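Local atomic coordinates of peptidase M28 (Shewanella amazonensis SB2B, PDB entry 3IIB), a protein that is probably a zinc-dependent carboxypeptidase or dipeptidase of peptidase family M28, binding a pair of metal ions in its active site. Residues I169-I174 with A198-N203. Residues are numbered along the deposited sequence; the frame is centred on the assembly and turned at random.
Sequences IIIRSI and AAAISN
Arg172 meets Asn203 because its CG lies anti to the backbone N (chi1 177°) and its chain then bends at chi3, so that the arginine side chain crosses that of Asn203 at about a right angle. Ser173, with OG beside its own backbone N, faces the carbonyl of Ile201 instead. NH1 of Arg172 gives Asn203 OD1 a fairly straight bond of 2.9 Å, on a lone pair and in the guanidinium plane, although the two flat groups are turned 39° apart. The same oxygen rests against the aliphatic part of the arginine, 3.2 Å from Arg172 CG. Asp135 OD1 forms a salt bridge with NE and Asp207 OD1 with NH2, so that, with the amide, three groups hold the buried guanidinium. Replacing Arg172 by alanine is likely to leave the two carboxylates without this positive mate and the Asn203 amide freer to turn.

Ser173 and Ile201 exemplify how a strand end is tied off when one carbonyl takes both a backbone N-H and a hydroxyl: Ser173 N approaches Ile201 O nearly end-on at 3.0 Å, while Ser173 OG, 2.7 Å from the same oxygen, donates from well above the carbonyl plane. The hydroxyl is also bonded to His183 N. Up to this junction the strands pair in parallel, Ala199 N bonded to Ile169 O, Ile171 N to Ala199 O and Ile201 N to Ile171 O. On one face CG2 of Ile169 presses on Ala198 CB at 3.5 Å and CG1 of Ile171 on Ala200 CB. On the other, the CD1 methyls of Ile170 and Ile201 meet at 4.1 Å. Strand 131-134, helix 145-163, packed on Ile169 and Ile171, and strand 168-172 form a beta-alpha-beta crossover, extended in parallel by strand 198-201 and covered on its other face by helix 203-213.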
ATOM      1  N   ILE A 169       1.356  19.631 -14.068  1.00  6.27           N
ATOM      2  CA  ILE A 169       2.039  19.505 -12.797  1.00  4.14           C
ATOM      3  C   ILE A 169       1.866  18.085 -12.273  1.00  4.96           C
ATOM      4  O   ILE A 169       0.797  17.464 -12.411  1.00  3.98           O
ATOM      5  CB  ILE A 169       1.571  20.527 -11.782  1.00  5.25           C
ATOM      6  CG1 ILE A 169       2.283  20.356 -10.446  1.00  4.71           C
ATOM      7  CG2 ILE A 169       0.033  20.469 -11.540  1.00  4.19           C
ATOM      8  CD1 ILE A 169       2.034  21.555  -9.510  1.00  8.09           C
ATOM      9  N   ILE A 170       2.970  17.539 -11.751  1.00  5.87           N
ATOM     10  CA  ILE A 170       2.890  16.376 -10.881  1.00  4.79           C
ATOM     11  C   ILE A 170       3.388  16.772  -9.513  1.00  6.57           C
ATOM     12  O   ILE A 170       4.339  17.545  -9.399  1.00  4.61           O
ATOM     13  CB  ILE A 170       3.705  15.148 -11.394  1.00  8.28           C
ATOM     14  CG1 ILE A 170       5.112  15.542 -11.802  1.00  4.09           C
ATOM     15  CG2 ILE A 170       2.949  14.436 -12.594  1.00  7.27           C
ATOM     16  CD1 ILE A 170       6.136  14.317 -11.907  1.00  6.60           C
ATOM     17  N   ILE A 171       2.774  16.200  -8.483  1.00  5.06           N
ATOM     18  CA  ILE A 171       3.244  16.406  -7.125  1.00  4.97           C
ATOM     19  C   ILE A 171       3.571  15.079  -6.433  1.00  6.86           C
ATOM     20  O   ILE A 171       2.958  14.036  -6.700  1.00  5.21           O
ATOM     21  CB  ILE A 171       2.239  17.230  -6.252  1.00  6.45           C
ATOM     22  CG1 ILE A 171       0.961  16.439  -5.906  1.00  7.48           C
ATOM     23  CG2 ILE A 171       1.994  18.614  -6.883  1.00  8.11           C
ATOM     24  CD1 ILE A 171       0.047  17.181  -4.885  1.00  6.06           C
ATOM     25  N   ARG A 172       4.539  15.118  -5.531  1.00  6.55           N
ATOM     26  CA  ARG A 172       4.634  14.069  -4.539  1.00  5.05           C
ATOM     27  C   ARG A 172       3.367  14.087  -3.704  1.00  3.88           C
ATOM     28  O   ARG A 172       2.995  15.114  -3.128  1.00  4.99           O
ATOM     29  CB  ARG A 172       5.829  14.270  -3.608  1.00  5.50           C
ATOM     30  CG  ARG A 172       5.941  13.223  -2.472  1.00  5.16           C
ATOM     31  CD  ARG A 172       7.100  13.551  -1.517  1.00  5.10           C
ATOM     32  NE  ARG A 172       8.404  13.355  -2.138  1.00  6.63           N
ATOM     33  CZ  ARG A 172       9.081  12.206  -2.135  1.00  5.53           C
ATOM     34  NH1 ARG A 172       8.596  11.110  -1.504  1.00  7.81           N
ATOM     35  NH2 ARG A 172      10.264  12.144  -2.740  1.00  4.74           N
ATOM     36  N   SER A 173       2.715  12.928  -3.650  1.00  4.06           N
ATOM     37  CA  SER A 173       1.490  12.755  -2.878  1.00  4.75           C
ATOM     38  C   SER A 173       1.629  13.358  -1.505  1.00  6.16           C
ATOM     39  O   SER A 173       2.683  13.210  -0.842  1.00  4.43           O
ATOM     40  CB  SER A 173       1.148  11.280  -2.745  1.00  5.18           C
ATOM     41  OG  SER A 173       0.551  10.780  -3.945  1.00  5.06           O
ATOM     42  N   ILE A 174       0.551  14.029  -1.071  1.00  6.11           N
ATOM     43  CA  ILE A 174       0.511  14.666   0.226  1.00  5.19           C
ATOM     44  C   ILE A 174       0.164  13.584   1.252  1.00  6.38           C
ATOM     45  O   ILE A 174      -0.976  13.459   1.713  1.00  9.60           O
ATOM     46  CB  ILE A 174      -0.461  15.880   0.289  1.00  5.82           C
ATOM     47  CG1 ILE A 174      -0.267  16.811  -0.912  1.00 10.33           C
ATOM     48  CG2 ILE A 174      -0.268  16.609   1.649  1.00  7.65           C
ATOM     49  CD1 ILE A 174       1.169  17.371  -1.060  1.00  8.43           C
ATOM     50  N   ALA A 198      -3.162  18.021 -13.773  1.00  5.96           N
ATOM     51  CA  ALA A 198      -2.554  18.040 -12.450  1.00  5.04           C
ATOM     52  C   ALA A 198      -2.761  16.664 -11.814  1.00  5.32           C
ATOM     53  O   ALA A 198      -3.895  16.219 -11.719  1.00  4.46           O
ATOM     54  CB  ALA A 198      -3.227  19.104 -11.568  1.00  4.84           C
ATOM     55  N   ALA A 199      -1.668  16.024 -11.379  1.00  6.45           N
ATOM     56  CA  ALA A 199      -1.692  14.684 -10.838  1.00  6.40           C
ATOM     57  C   ALA A 199      -0.741  14.571  -9.664  1.00  6.11           C
ATOM     58  O   ALA A 199       0.201  15.350  -9.542  1.00  6.15           O
ATOM     59  CB  ALA A 199      -1.304  13.690 -11.914  1.00  5.09           C
ATOM     60  N   ALA A 200      -1.028  13.612  -8.799  1.00  3.82           N
ATOM     61  CA  ALA A 200      -0.131  13.204  -7.710  1.00  4.31           C
ATOM     62  C   ALA A 200       0.461  11.839  -8.041  1.00  6.60           C
ATOM     63  O   ALA A 200      -0.229  10.964  -8.583  1.00  7.39           O
ATOM     64  CB  ALA A 200      -0.889  13.138  -6.389  1.00  4.39           C
ATOM     65  N   ILE A 201       1.745  11.667  -7.709  1.00  6.51           N
ATOM     66  CA  ILE A 201       2.418  10.393  -7.867  1.00  5.63           C
ATOM     67  C   ILE A 201       2.730   9.847  -6.491  1.00  6.61           C
ATOM     68  O   ILE A 201       2.710  10.592  -5.497  1.00  5.37           O
ATOM     69  CB  ILE A 201       3.672  10.462  -8.752  1.00  4.04           C
ATOM     70  CG1 ILE A 201       4.803  11.292  -8.085  1.00  7.87           C
ATOM     71  CG2 ILE A 201       3.314  10.974 -10.140  1.00  8.28           C
ATOM     72  CD1 ILE A 201       6.060  11.505  -8.965  1.00  6.71           C
ATOM     73  N   SER A 202       2.919   8.527  -6.421  1.00  5.85           N
ATOM     74  CA  SER A 202       3.182   7.889  -5.142  1.00  3.94           C
ATOM     75  C   SER A 202       4.485   8.405  -4.600  1.00  3.59           C
ATOM     76  O   SER A 202       5.352   8.853  -5.341  1.00  4.26           O
ATOM     77  CB  SER A 202       3.234   6.354  -5.228  1.00  6.55           C
ATOM     78  OG  SER A 202       4.412   5.872  -5.856  1.00  5.16           O
ATOM     79  N   ASN A 203       4.623   8.312  -3.287  1.00  3.26           N
ATOM     80  CA  ASN A 203       5.878   8.645  -2.634  1.00  3.29           C
ATOM     81  C   ASN A 203       7.112   7.893  -3.176  1.00  5.59           C
ATOM     82  O   ASN A 203       8.102   8.544  -3.482  1.00  5.80           O
ATOM     83  CB  ASN A 203       5.689   8.534  -1.123  1.00  2.48           C
ATOM     84  CG  ASN A 203       5.209   9.844  -0.524  1.00 12.45           C
ATOM     85  OD1 ASN A 203       5.983  10.792  -0.385  1.00  8.30           O
ATOM     86  ND2 ASN A 203       3.903   9.951  -0.293  1.00 12.46           N
TER